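Long-range contacts in peptidyl-prolyl cis-trans isomerase (Hirschia baltica, PDB 5EX2), which probably catalyses the cis-trans isomerisation of peptide bonds that precede proline residues: residues Ser118-Phe123 / Thr131-Leu136; Ser61-His66 / Asp211-Ala216; Arg18-Asp23 / Pro228-Met233; Pro150-Val155 / Lys251-Leu256; Arg67-Phe72 / Ile203-Glu208. All blocks are in the same frame, centred on the assembly; numbering follows the deposited sequence. Where two conformers were deposited one is given.

Contact 1 of 5, residues Ser118-Phe123 / Thr131-Leu136. With MG (magnesium ion), chain C.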
# COMPACT_ATOMS: atom_id res chain seq x y z
N SER A 118 24.16 -5.26 -0.70
CA SER A 118 23.52 -6.38 -1.37
C SER A 118 22.12 -6.02 -1.79
O SER A 118 21.54 -6.66 -2.66
CB SER A 118 23.48 -7.61 -0.47
OG SER A 118 24.80 -8.09 -0.25
N GLN A 119 21.57 -5.01 -1.13
CA GLN A 119 20.21 -4.56 -1.41
C GLN A 119 20.16 -3.05 -1.42
O GLN A 119 21.03 -2.40 -0.86
CB GLN A 119 19.23 -5.13 -0.37
CG GLN A 119 19.08 -6.62 -0.48
CD GLN A 119 18.37 -7.29 0.68
OE1 GLN A 119 18.37 -8.51 0.74
NE2 GLN A 119 17.75 -6.52 1.57
N TYR A 120 19.14 -2.49 -2.04
CA TYR A 120 18.89 -1.07 -1.90
C TYR A 120 17.40 -0.87 -1.97
O TYR A 120 16.66 -1.79 -2.33
CB TYR A 120 19.62 -0.26 -2.99
CG TYR A 120 19.09 -0.42 -4.38
CD1 TYR A 120 19.53 -1.45 -5.21
CD2 TYR A 120 18.16 0.47 -4.90
CE1 TYR A 120 19.03 -1.59 -6.50
CE2 TYR A 120 17.65 0.34 -6.17
CZ TYR A 120 18.08 -0.69 -6.98
OH TYR A 120 17.57 -0.80 -8.26
N THR A 121 16.98 0.34 -1.62
CA THR A 121 15.59 0.71 -1.67
C THR A 121 15.39 1.90 -2.59
O THR A 121 16.30 2.68 -2.89
CB THR A 121 15.04 1.08 -0.29
OG1 THR A 121 15.65 2.29 0.16
CG2 THR A 121 15.24 -0.04 0.74
N GLY A 122 14.16 2.05 -3.04
CA GLY A 122 13.80 3.15 -3.89
C GLY A 122 12.31 3.13 -4.05
O GLY A 122 11.59 2.51 -3.26
N PHE A 123 11.84 3.84 -5.06
CA PHE A 123 10.41 4.00 -5.29
C PHE A 123 10.03 3.61 -6.70
O PHE A 123 10.76 3.88 -7.66
CB PHE A 123 9.97 5.44 -5.06
CG PHE A 123 10.18 5.95 -3.65
CD1 PHE A 123 9.22 5.77 -2.68
CD2 PHE A 123 11.34 6.63 -3.32
CE1 PHE A 123 9.41 6.26 -1.39
CE2 PHE A 123 11.54 7.12 -2.03
CZ PHE A 123 10.56 6.94 -1.07
N THR A 131 15.17 -4.21 -3.05
CA THR A 131 15.54 -5.11 -4.11
C THR A 131 16.93 -5.66 -3.94
O THR A 131 17.79 -5.00 -3.39
CB THR A 131 15.44 -4.40 -5.46
OG1 THR A 131 15.61 -5.32 -6.53
CG2 THR A 131 16.43 -3.24 -5.59
N ARG A 132 17.11 -6.88 -4.44
CA ARG A 132 18.44 -7.39 -4.73
C ARG A 132 19.00 -6.59 -5.90
O ARG A 132 18.27 -5.89 -6.61
CB ARG A 132 18.38 -8.89 -5.02
CG ARG A 132 17.72 -9.70 -3.92
CD ARG A 132 18.48 -9.63 -2.61
NE ARG A 132 19.73 -10.37 -2.69
CZ ARG A 132 20.59 -10.49 -1.68
NH1 ARG A 132 20.33 -9.95 -0.50
NH2 ARG A 132 21.70 -11.19 -1.85
N GLN A 133 20.31 -6.64 -6.09
CA GLN A 133 20.94 -5.76 -7.05
C GLN A 133 20.56 -6.08 -8.49
O GLN A 133 20.51 -7.23 -8.90
CB GLN A 133 22.46 -5.84 -6.88
CG GLN A 133 22.92 -5.08 -5.67
CD GLN A 133 22.75 -3.59 -5.79
OE1 GLN A 133 22.45 -3.06 -6.87
NE2 GLN A 133 22.95 -2.89 -4.69
N ASP A 134 20.33 -5.02 -9.27
CA ASP A 134 19.88 -5.15 -10.65
C ASP A 134 20.87 -5.92 -11.51
O ASP A 134 20.47 -6.58 -12.47
CB ASP A 134 19.64 -3.76 -11.24
CG ASP A 134 18.73 -2.93 -10.37
OD1 ASP A 134 17.50 -3.01 -10.54
OD2 ASP A 134 19.25 -2.21 -9.49
N GLU A 135 22.14 -5.86 -11.16
CA GLU A 135 23.17 -6.55 -11.92
C GLU A 135 22.95 -8.06 -11.96
O GLU A 135 23.45 -8.76 -12.84
CB GLU A 135 24.58 -6.23 -11.35
CG GLU A 135 25.03 -4.77 -11.55
CD GLU A 135 24.43 -3.77 -10.56
OE1 GLU A 135 23.82 -4.19 -9.55
OE2 GLU A 135 24.55 -2.54 -10.78
N LEU A 136 22.21 -8.60 -11.00
CA LEU A 136 21.95 -10.04 -11.01
C LEU A 136 21.11 -10.45 -12.21
O LEU A 136 21.15 -11.60 -12.64
CB LEU A 136 21.26 -10.47 -9.72
CG LEU A 136 22.01 -10.14 -8.43
CD1 LEU A 136 21.24 -10.69 -7.24
CD2 LEU A 136 23.43 -10.66 -8.43
MG MG C . 23.48 -1.75 -8.56
O HOH W 1 21.94 -8.45 -4.54
O HOH W 2 25.44 -2.22 -7.38
O HOH W 3 24.56 0.08 -9.42
O HOH W 4 21.36 -1.26 -9.70

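Contact 2 of 5, residues Ser61-His66 / Asp211-Ala216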
# COMPACT_ATOMS: atom_id res chain seq x y z
N SER A 61 -17.70 -4.96 5.36
CA SER A 61 -18.42 -3.93 6.07
C SER A 61 -18.77 -4.42 7.45
O SER A 61 -19.28 -5.52 7.64
CB SER A 61 -19.67 -3.52 5.30
OG SER A 61 -19.25 -2.90 4.10
N GLY A 62 -18.43 -3.60 8.44
CA GLY A 62 -18.65 -3.95 9.83
C GLY A 62 -17.56 -4.76 10.50
O GLY A 62 -17.66 -5.07 11.67
N THR A 63 -16.52 -5.13 9.77
CA THR A 63 -15.45 -5.87 10.42
C THR A 63 -14.65 -4.96 11.34
O THR A 63 -14.44 -3.78 11.08
CB THR A 63 -14.51 -6.54 9.41
OG1 THR A 63 -14.00 -5.57 8.49
CG2 THR A 63 -15.22 -7.66 8.64
N LYS A 64 -14.18 -5.54 12.44
CA LYS A 64 -13.52 -4.76 13.47
C LYS A 64 -12.05 -4.57 13.15
O LYS A 64 -11.46 -5.36 12.41
CB LYS A 64 -13.64 -5.45 14.82
CG LYS A 64 -15.05 -5.76 15.25
CD LYS A 64 -15.88 -4.52 15.45
CE LYS A 64 -17.25 -4.87 16.04
NZ LYS A 64 -17.14 -5.55 17.36
N PHE A 65 -11.44 -3.56 13.75
CA PHE A 65 -9.98 -3.52 13.85
C PHE A 65 -9.66 -4.15 15.18
O PHE A 65 -9.54 -3.49 16.21
CB PHE A 65 -9.47 -2.10 13.73
CG PHE A 65 -9.55 -1.59 12.34
CD1 PHE A 65 -8.58 -1.95 11.42
CD2 PHE A 65 -10.60 -0.81 11.93
CE1 PHE A 65 -8.66 -1.52 10.12
CE2 PHE A 65 -10.68 -0.38 10.62
CZ PHE A 65 -9.71 -0.73 9.72
N HIS A 66 -9.55 -5.47 15.15
CA HIS A 66 -9.53 -6.27 16.37
C HIS A 66 -8.15 -6.47 16.98
O HIS A 66 -8.04 -6.96 18.09
CB HIS A 66 -10.16 -7.64 16.10
CG HIS A 66 -9.34 -8.48 15.18
ND1 HIS A 66 -9.43 -8.39 13.81
CD2 HIS A 66 -8.38 -9.40 15.44
CE1 HIS A 66 -8.56 -9.23 13.26
NE2 HIS A 66 -7.92 -9.86 14.23
N ASP A 211 -12.39 0.03 16.89
CA ASP A 211 -12.83 0.74 15.70
C ASP A 211 -13.29 -0.26 14.63
O ASP A 211 -13.01 -1.46 14.73
CB ASP A 211 -11.71 1.64 15.19
CG ASP A 211 -11.65 2.94 15.95
OD1 ASP A 211 -12.69 3.64 15.98
OD2 ASP A 211 -10.61 3.25 16.56
N ILE A 212 -14.03 0.25 13.65
CA ILE A 212 -14.73 -0.58 12.68
C ILE A 212 -14.42 -0.10 11.28
O ILE A 212 -14.34 1.09 11.04
CB ILE A 212 -16.26 -0.53 12.91
CG1 ILE A 212 -16.59 -0.94 14.34
CG2 ILE A 212 -17.00 -1.41 11.90
CD1 ILE A 212 -18.05 -0.73 14.73
N LEU A 213 -14.26 -1.05 10.37
CA LEU A 213 -14.27 -0.78 8.94
C LEU A 213 -15.73 -0.76 8.55
O LEU A 213 -16.34 -1.80 8.38
CB LEU A 213 -13.50 -1.86 8.19
CG LEU A 213 -13.46 -1.73 6.66
CD1 LEU A 213 -12.92 -0.39 6.21
CD2 LEU A 213 -12.61 -2.85 6.11
N VAL A 214 -16.28 0.44 8.43
CA VAL A 214 -17.70 0.60 8.19
C VAL A 214 -18.10 0.16 6.78
O VAL A 214 -19.15 -0.47 6.57
CB VAL A 214 -18.12 2.06 8.41
CG1 VAL A 214 -19.59 2.27 8.08
CG2 VAL A 214 -17.82 2.50 9.82
N SER A 215 -17.28 0.51 5.80
CA SER A 215 -17.54 0.12 4.42
C SER A 215 -16.26 0.12 3.61
O SER A 215 -15.30 0.80 3.95
CB SER A 215 -18.55 1.07 3.77
OG SER A 215 -18.00 2.36 3.61
N ALA A 216 -16.27 -0.66 2.54
CA ALA A 216 -15.19 -0.70 1.58
C ALA A 216 -15.80 -0.62 0.19
O ALA A 216 -16.80 -1.30 -0.09
CB ALA A 216 -14.36 -1.96 1.75
O HOH W 5 -9.57 -0.73 16.98

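Contact 3 of 5, residues Arg18-Asp23 / Pro228-Met233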
# COMPACT_ATOMS: atom_id res chain seq x y z
N ARG A 18 0.90 11.18 -11.44
CA ARG A 18 0.34 9.97 -12.03
C ARG A 18 -1.09 9.79 -11.54
O ARG A 18 -1.34 9.76 -10.34
CB ARG A 18 1.19 8.75 -11.64
CG ARG A 18 0.64 7.41 -12.11
CD ARG A 18 1.52 6.23 -11.67
NE ARG A 18 1.62 6.11 -10.22
CZ ARG A 18 0.68 5.56 -9.45
NH1 ARG A 18 -0.43 5.08 -9.99
NH2 ARG A 18 0.86 5.50 -8.14
N SER A 19 -2.01 9.64 -12.48
CA SER A 19 -3.41 9.43 -12.14
C SER A 19 -3.60 7.97 -11.72
O SER A 19 -3.21 7.06 -12.44
CB SER A 19 -4.28 9.77 -13.35
OG SER A 19 -5.64 9.49 -13.08
N VAL A 20 -4.23 7.76 -10.57
CA VAL A 20 -4.48 6.41 -10.07
C VAL A 20 -5.68 5.81 -10.79
O VAL A 20 -6.74 6.43 -10.89
CB VAL A 20 -4.71 6.42 -8.54
CG1 VAL A 20 -5.14 5.05 -8.02
CG2 VAL A 20 -3.44 6.88 -7.82
N ASP A 21 -5.50 4.61 -11.31
CA ASP A 21 -6.56 3.84 -11.94
C ASP A 21 -7.70 3.59 -10.93
O ASP A 21 -7.44 3.08 -9.84
CB ASP A 21 -5.94 2.52 -12.43
CG ASP A 21 -6.89 1.66 -13.23
OD1 ASP A 21 -8.12 1.70 -13.01
OD2 ASP A 21 -6.38 0.88 -14.07
N PRO A 22 -8.95 3.93 -11.27
CA PRO A 22 -10.02 3.67 -10.30
C PRO A 22 -10.14 2.20 -9.87
O PRO A 22 -10.58 1.97 -8.75
CB PRO A 22 -11.30 4.11 -11.03
CG PRO A 22 -10.87 4.99 -12.10
CD PRO A 22 -9.44 4.67 -12.45
N ASP A 23 -9.76 1.25 -10.71
CA ASP A 23 -9.83 -0.15 -10.32
C ASP A 23 -8.66 -0.53 -9.40
O ASP A 23 -8.62 -1.65 -8.90
CB ASP A 23 -9.84 -1.06 -11.56
CG ASP A 23 -10.56 -2.37 -11.30
OD1 ASP A 23 -11.62 -2.36 -10.62
OD2 ASP A 23 -10.10 -3.43 -11.76
N PRO A 228 -13.93 9.54 -6.40
CA PRO A 228 -12.78 10.38 -6.03
C PRO A 228 -11.69 10.21 -7.06
O PRO A 228 -11.62 9.16 -7.69
CB PRO A 228 -12.35 9.85 -4.65
CG PRO A 228 -13.11 8.61 -4.42
CD PRO A 228 -14.26 8.56 -5.35
N GLU A 229 -10.88 11.23 -7.23
CA GLU A 229 -9.78 11.19 -8.19
C GLU A 229 -8.48 11.34 -7.42
O GLU A 229 -8.29 12.31 -6.69
CB GLU A 229 -9.95 12.29 -9.25
CG GLU A 229 -11.22 12.12 -10.10
CD GLU A 229 -11.52 13.28 -11.06
OE1 GLU A 229 -10.62 14.08 -11.39
OE2 GLU A 229 -12.69 13.37 -11.49
N ALA A 230 -7.59 10.37 -7.59
CA ALA A 230 -6.33 10.35 -6.86
C ALA A 230 -5.14 10.47 -7.80
O ALA A 230 -5.16 9.98 -8.92
CB ALA A 230 -6.22 9.08 -6.03
N TRP A 231 -4.12 11.16 -7.31
CA TRP A 231 -2.87 11.29 -8.03
C TRP A 231 -1.74 11.02 -7.07
O TRP A 231 -1.84 11.32 -5.88
CB TRP A 231 -2.70 12.69 -8.65
CG TRP A 231 -3.43 12.94 -9.95
CD1 TRP A 231 -2.93 12.82 -11.23
CD2 TRP A 231 -4.77 13.42 -10.09
NE1 TRP A 231 -3.89 13.18 -12.15
CE2 TRP A 231 -5.03 13.54 -11.47
CE3 TRP A 231 -5.77 13.73 -9.18
CZ2 TRP A 231 -6.25 13.98 -11.96
CZ3 TRP A 231 -6.98 14.16 -9.66
CH2 TRP A 231 -7.22 14.28 -11.04
N VAL A 232 -0.67 10.46 -7.61
CA VAL A 232 0.54 10.15 -6.85
C VAL A 232 1.69 10.80 -7.58
O VAL A 232 1.79 10.69 -8.80
CB VAL A 232 0.76 8.63 -6.72
CG1 VAL A 232 2.07 8.32 -6.01
CG2 VAL A 232 -0.40 8.00 -6.00
N MET A 233 2.53 11.50 -6.85
CA MET A 233 3.68 12.15 -7.46
C MET A 233 4.56 11.11 -8.16
O MET A 233 4.74 10.00 -7.69
CB MET A 233 4.48 12.93 -6.41
CG MET A 233 5.70 13.69 -6.97
SD MET A 233 6.46 14.75 -5.75
CE MET A 233 5.28 16.09 -5.64
O HOH W 6 3.78 7.59 -9.09
O HOH W 7 -7.01 10.66 -11.07
O HOH W 8 -8.04 8.47 -9.77

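Contact 4 of 5, residues Pro150-Val155 / Lys251-Leu256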
# COMPACT_ATOMS: atom_id res chain seq x y z
N PRO A 150 8.61 -3.12 1.03
CA PRO A 150 8.84 -3.22 2.47
C PRO A 150 7.73 -2.59 3.28
O PRO A 150 7.01 -1.74 2.78
CB PRO A 150 10.15 -2.45 2.66
CG PRO A 150 10.18 -1.49 1.55
CD PRO A 150 9.59 -2.23 0.38
N HIS A 151 7.61 -3.02 4.53
CA HIS A 151 6.51 -2.62 5.36
C HIS A 151 6.80 -1.28 6.04
O HIS A 151 6.92 -1.17 7.26
CB HIS A 151 6.21 -3.75 6.35
CG HIS A 151 5.57 -4.94 5.69
ND1 HIS A 151 6.27 -5.83 4.91
CD2 HIS A 151 4.29 -5.36 5.69
CE1 HIS A 151 5.43 -6.75 4.46
NE2 HIS A 151 4.22 -6.49 4.91
N CYS A 152 6.90 -0.24 5.23
CA CYS A 152 6.97 1.13 5.70
C CYS A 152 5.60 1.52 6.26
O CYS A 152 4.61 0.93 5.88
CB CYS A 152 7.32 2.12 4.57
SG CYS A 152 8.82 1.84 3.69
N ALA A 153 5.56 2.54 7.10
CA ALA A 153 4.29 3.16 7.48
C ALA A 153 3.55 3.51 6.21
O ALA A 153 4.15 4.05 5.27
CB ALA A 153 4.53 4.38 8.33
N GLY A 154 2.26 3.20 6.17
CA GLY A 154 1.47 3.46 5.00
C GLY A 154 1.18 2.25 4.13
O GLY A 154 0.19 2.22 3.41
N VAL A 155 2.04 1.25 4.19
CA VAL A 155 1.85 0.05 3.41
C VAL A 155 0.71 -0.74 4.01
O VAL A 155 0.42 -0.64 5.20
CB VAL A 155 3.19 -0.74 3.34
CG1 VAL A 155 3.01 -2.17 2.80
CG2 VAL A 155 4.15 0.04 2.45
N LYS A 251 18.39 9.26 3.84
CA LYS A 251 17.33 8.46 4.46
C LYS A 251 16.97 7.24 3.65
O LYS A 251 16.96 7.27 2.43
CB LYS A 251 16.09 9.32 4.67
CG LYS A 251 16.28 10.38 5.74
CD LYS A 251 15.08 11.29 5.81
CE LYS A 251 15.24 12.33 6.90
NZ LYS A 251 14.13 13.32 6.88
N ASP A 252 16.66 6.16 4.34
CA ASP A 252 16.14 4.97 3.70
C ASP A 252 14.67 5.23 3.35
O ASP A 252 14.05 6.16 3.89
CB ASP A 252 16.28 3.76 4.63
CG ASP A 252 16.01 2.45 3.92
OD1 ASP A 252 16.27 2.38 2.70
OD2 ASP A 252 15.55 1.50 4.58
N VAL A 253 14.11 4.41 2.47
CA VAL A 253 12.77 4.62 1.96
C VAL A 253 11.74 4.75 3.09
O VAL A 253 10.82 5.55 3.00
CB VAL A 253 12.39 3.47 0.98
CG1 VAL A 253 12.19 2.14 1.71
CG2 VAL A 253 11.19 3.82 0.18
N CYS A 254 11.91 4.00 4.16
CA CYS A 254 10.92 4.04 5.23
C CYS A 254 11.12 5.19 6.21
O CYS A 254 10.26 5.44 7.05
CB CYS A 254 10.91 2.71 5.99
SG CYS A 254 10.28 1.32 5.01
N SER A 255 12.23 5.92 6.10
CA SER A 255 12.45 7.09 6.96
C SER A 255 12.01 8.39 6.28
O SER A 255 11.91 9.43 6.92
CB SER A 255 13.91 7.17 7.38
OG SER A 255 14.20 6.16 8.34
N LEU A 256 11.72 8.31 4.99
CA LEU A 256 11.12 9.42 4.27
C LEU A 256 9.61 9.42 4.49
O LEU A 256 9.03 8.40 4.83
CB LEU A 256 11.41 9.29 2.78
CG LEU A 256 12.85 9.53 2.36
CD1 LEU A 256 13.10 8.94 0.98
CD2 LEU A 256 13.14 11.03 2.34
O HOH W 9 7.76 4.24 7.52

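Contact 5 of 5, residues Arg67-Phe72 / Ile203-Glu208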
# COMPACT_ATOMS: atom_id res chain seq x y z
N ARG A 67 -7.09 -6.12 16.25
CA ARG A 67 -5.74 -6.25 16.77
C ARG A 67 -4.93 -5.05 16.32
O ARG A 67 -4.55 -4.96 15.16
CB ARG A 67 -5.09 -7.56 16.29
CG ARG A 67 -3.64 -7.76 16.71
CD ARG A 67 -3.03 -8.93 15.94
NE ARG A 67 -1.58 -9.06 16.11
CZ ARG A 67 -0.69 -9.10 15.12
NH1 ARG A 67 -1.07 -9.02 13.85
NH2 ARG A 67 0.60 -9.22 15.39
N VAL A 68 -4.69 -4.14 17.25
CA VAL A 68 -4.04 -2.87 16.94
C VAL A 68 -2.93 -2.66 17.94
O VAL A 68 -3.15 -2.67 19.15
CB VAL A 68 -5.05 -1.71 17.01
CG1 VAL A 68 -4.38 -0.39 16.70
CG2 VAL A 68 -6.21 -1.95 16.07
N ILE A 69 -1.71 -2.52 17.41
CA ILE A 69 -0.53 -2.45 18.24
C ILE A 69 0.18 -1.14 17.93
O ILE A 69 0.54 -0.87 16.77
CB ILE A 69 0.38 -3.67 17.99
CG1 ILE A 69 -0.38 -4.95 18.34
CG2 ILE A 69 1.64 -3.54 18.80
CD1 ILE A 69 0.38 -6.22 18.02
N SER A 70 0.35 -0.33 18.96
CA SER A 70 1.00 0.96 18.82
C SER A 70 2.39 0.79 18.26
O SER A 70 3.12 -0.12 18.66
CB SER A 70 1.07 1.69 20.15
OG SER A 70 1.55 3.01 19.95
N GLY A 71 2.74 1.65 17.32
CA GLY A 71 4.06 1.59 16.73
C GLY A 71 4.26 0.42 15.78
O GLY A 71 5.39 0.12 15.42
N PHE A 72 3.18 -0.23 15.36
CA PHE A 72 3.26 -1.41 14.53
C PHE A 72 2.19 -1.36 13.45
O PHE A 72 2.44 -0.86 12.36
CB PHE A 72 3.17 -2.66 15.43
CG PHE A 72 3.29 -3.97 14.73
CD1 PHE A 72 3.91 -4.08 13.49
CD2 PHE A 72 2.80 -5.11 15.32
CE1 PHE A 72 4.02 -5.32 12.86
CE2 PHE A 72 2.88 -6.33 14.71
CZ PHE A 72 3.50 -6.44 13.47
N ILE A 203 -6.17 1.12 20.07
CA ILE A 203 -5.18 0.11 20.40
C ILE A 203 -5.78 -0.98 21.26
O ILE A 203 -6.55 -0.69 22.17
CB ILE A 203 -3.99 0.78 21.14
CG1 ILE A 203 -3.23 1.71 20.20
CG2 ILE A 203 -3.04 -0.23 21.78
CD1 ILE A 203 -2.47 2.82 20.91
N GLY A 204 -5.39 -2.22 21.00
CA GLY A 204 -5.77 -3.33 21.87
C GLY A 204 -5.73 -4.66 21.15
O GLY A 204 -5.78 -4.73 19.92
N GLU A 205 -5.68 -5.73 21.93
CA GLU A 205 -5.51 -7.08 21.40
C GLU A 205 -6.41 -8.07 22.14
O GLU A 205 -5.93 -8.97 22.81
CB GLU A 205 -4.05 -7.50 21.53
CG GLU A 205 -3.08 -6.50 20.93
CD GLU A 205 -1.65 -6.91 21.15
OE1 GLU A 205 -1.32 -8.04 20.75
OE2 GLU A 205 -0.88 -6.13 21.74
N PRO A 206 -7.74 -7.89 22.03
CA PRO A 206 -8.42 -6.85 21.26
C PRO A 206 -8.75 -5.61 22.09
O PRO A 206 -8.70 -5.66 23.32
CB PRO A 206 -9.69 -7.54 20.82
CG PRO A 206 -10.02 -8.43 21.99
CD PRO A 206 -8.69 -8.89 22.54
N PRO A 207 -9.07 -4.50 21.42
CA PRO A 207 -9.65 -3.38 22.15
C PRO A 207 -10.94 -3.80 22.81
O PRO A 207 -11.59 -4.72 22.32
CB PRO A 207 -9.91 -2.33 21.06
CG PRO A 207 -9.10 -2.77 19.86
CD PRO A 207 -9.08 -4.27 19.96
N GLU A 208 -11.30 -3.15 23.90
CA GLU A 208 -12.61 -3.35 24.49
C GLU A 208 -13.70 -2.98 23.50
O GLU A 208 -14.70 -3.69 23.38
CB GLU A 208 -12.78 -2.52 25.76
CG GLU A 208 -11.79 -2.86 26.85
CD GLU A 208 -11.95 -4.28 27.33
OE1 GLU A 208 -10.92 -4.97 27.49
OE2 GLU A 208 -13.11 -4.69 27.56
O HOH W 10 -1.78 -3.36 21.56

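Contact 1 of 5, residues Ser118-Phe123 / Thr131-Leu136
The phenol of Y120 reaches over to D134, and its OH donates to D134 OD2 at 2.5 Å, using the syn lone pair of that oxygen. Ring and carboxylate are turned 45° against each other. The carboxylate has a second mate, since OD1 forms a salt bridge with R100. Against one face of the ring, the methyl of T131 presses as a CH-pi contact, with CG2 3.5 Å from the centroid of the Y120 ring. The Y120 side chain stands between its own backbone N and carbonyl carbon (chi1 70°), which sets one ring face against that methyl. The pairing belongs to the beta hairpin of strands 119-124 and 127-132: Y120 and T131 form an antiparallel hydrogen-bonded pair, with T131 N to Y120 O at 2.9 Å and Y120 N to T131 O at 3.2 Å. On the other face of the hairpin, R132 bends at chi2 and chi3 until NH1 meets Q119 OE1 at 2.7 Å, in the guanidinium plane, while Q119 NE2 turns to E130. Just past the strand the chain holds a magnesium ion, bound by Q133 OE1 at 2.4 Å, by the carboxylate of E135, by three waters and by Q115. The Q133 amide is also held at its other end, NE2 donating to K117 O, and a further water bridges S118 O to Q133 N.

Contact 2 of 5, residues Ser61-His66 / Asp211-Ala216
Residues 62-65 run antiparallel to 211-213, tied by three backbone bonds: G62 N to L213 O, L213 N to T63 O, and F65 N to D211 O, each 2.8 Å long, the last almost straight at 177°. Where the pairing ends, a water carries it one step further, joining F65 O to D211 N. The side chains divide between two faces. K64 and I212 run alongside each other, meeting at K64 CD and I212 CG1, 3.8 Å apart; the other branch of I212, CG2, lies against the backbone of G62 and T63. On the opposite face T63 and L213 are likewise paired, and F65 joins them. With CG anti to its carbonyl carbon (chi1 -73°), the F65 ring lies along strand 212-218, its CE2 4.0 Å from L213 CB, with the D211-I212 peptide at its edge. F171 touches both F65 and L213. These are neighbouring strands of the closed eight-stranded cyclophilin barrel, and 212-218 continues the circle to strand 25-30, where V214 and S215 both face E29 in a classic beta bulge. D211 fastens that seam with its carboxylate, which meets K32, T31 and the backbone N of T202. Main-chain bonds set the register, while the aromatic and aliphatic groups of F65 and L213 bury one side of it and the polar end of D211 is satisfied by neighbours.

Contact 3 of 5, residues Arg18-Asp23 / Pro228-Met233
W231 lies beside S19, the pyrrole side of its indole along the serine backbone, with W231 CD1 3.5 Å from S19 N and NE1 3.6 Å from S19 CB. The serine hydroxyl is held above the rim of one indole face, and on that face a water sits over the ring centre, bonded to S19 OG at 2.7 Å and to A230 O. With a serine in place of the tryptophan, S19 and this water would probably lose the flat surface they rest on, and a gap would open toward V10 and Q11 of helix 7-11. On the other side of the strands R18 packs along V232. The R18 chain is extended as far as CD and then bends at chi3 (62°), which brings NH2 back to the valine, 3.4 Å from V232 CB. V20 meets V232 at a slant, CG2 to CG2 at 3.7 Å, and also rests on the methyl of A230. R18 N to V232 O at 2.8 Å, V232 N to R18 O and V20 N to A230 O make the antiparallel pairing, with 17-19 an outer strand and 229-233 the middle of a three-stranded sheet. R18 NH1 forms a salt bridge with E38, and NE donates to a water that in turn donates to M233 O, so the charge is probably balanced while NH2 rests against the V232 side chain.

Contact 4 of 5, residues Pro150-Val155 / Lys251-Leu256
C152 and C254 both turn their sulfurs away from their own carbonyl carbons (chi1 -57° and -68°), and with the two CB atoms directed at the opposite segment this brings SG to SG at 2.0 Å. The C152-C254 disulfide closes with a chi3 of -74°, a left-handed twist. V253 covers the bond from one flank: its CG1 lies 3.9 Å from C152 SG and 4.2 Å from P150 CG, so valine and proline hold a small apolar patch next to the sulfurs. On the polar side a water accepts from A153 N and donates to C254 O, 2.8 Å from each. Neither segment is regular helix or strand. Residues 152-155 form a type II turn, closed by V155 N to C152 O at 3.1 Å, with G154 taking the positive phi. H151, ahead of it, is the centre of an inverse gamma turn, and its NE2 bonds S157 OG. The 251-256 segment is held by D252, whose carboxylate reaches R179 and T121. One covalent bond thus fastens the loop leading into barrel strand 155-158 to the loop after helix 238-247, a link consistent with a periplasmic protein, where cysteines are readily oxidised.

Contact 5 of 5, residues Arg67-Phe72 / Ile203-Glu208
V68 O is gripped twice: G204 N donates to it at 2.9 Å, and so does a water. That water gives its other hydrogen to E205 OE2, at 2.9 Å, and so connects the glutamate to the strand. The reverse bond, V68 N to G204 O at 2.9 Å, is nearly straight at 171°; together the two make a single antiparallel bridge. G204 suits this spot because a CB there would clash with CA of P207. In the conformer modelled here R67 directs its NH1 elsewhere, to Q75 OE1 on the neighbouring strand. Around the bridge aliphatic groups close in. I203 CG2 sits 3.6 Å from V68 O, while its CD1 rests on S70 CB at 3.8 Å. I69 swings its CG1 away from its own carbonyl carbon (chi1 -61°) and brings it across the E205 carboxylate, with CG1 3.6 Å from OE2. Were an alanine at this isoleucine, the carboxylate of E205 would probably lose its aliphatic support and be free to turn, loosening the water bridge. The nearest side-chain atom of S70 is about 4 Å from a second bound magnesium ion. Residues 67-72 fall within the cyclophilin signature that runs through strand 63-69, which in relatives borders the proline-binding groove, and the bridge seats the 203-208 loop on that strand of the barrel.

Overall arrangement
Contacts 2 and 5 share strand 63-69, their centres 14 Å apart; they meet where H66 O is 3.2 Å from P206 CB. Contact 5 probably borders the substrate groove, and its S70 side chain is about 4 Å from one magnesium ion. Contact 1, its centre 34 Å from that of contact 5 and 37 Å from that of contact 2, supplies Q133 and E135 to another magnesium site that Q115 completes. It touches contact 4, with T121 OG1 2.6 Å from D252 OD1 and V253 packing on F123. Contact 4 thereby joins the hairpin region to the barrel. Contact 3, centred 21 Å from contact 4, pairs the N-terminal strand with 229-233, in a sheet that 261-264 completes.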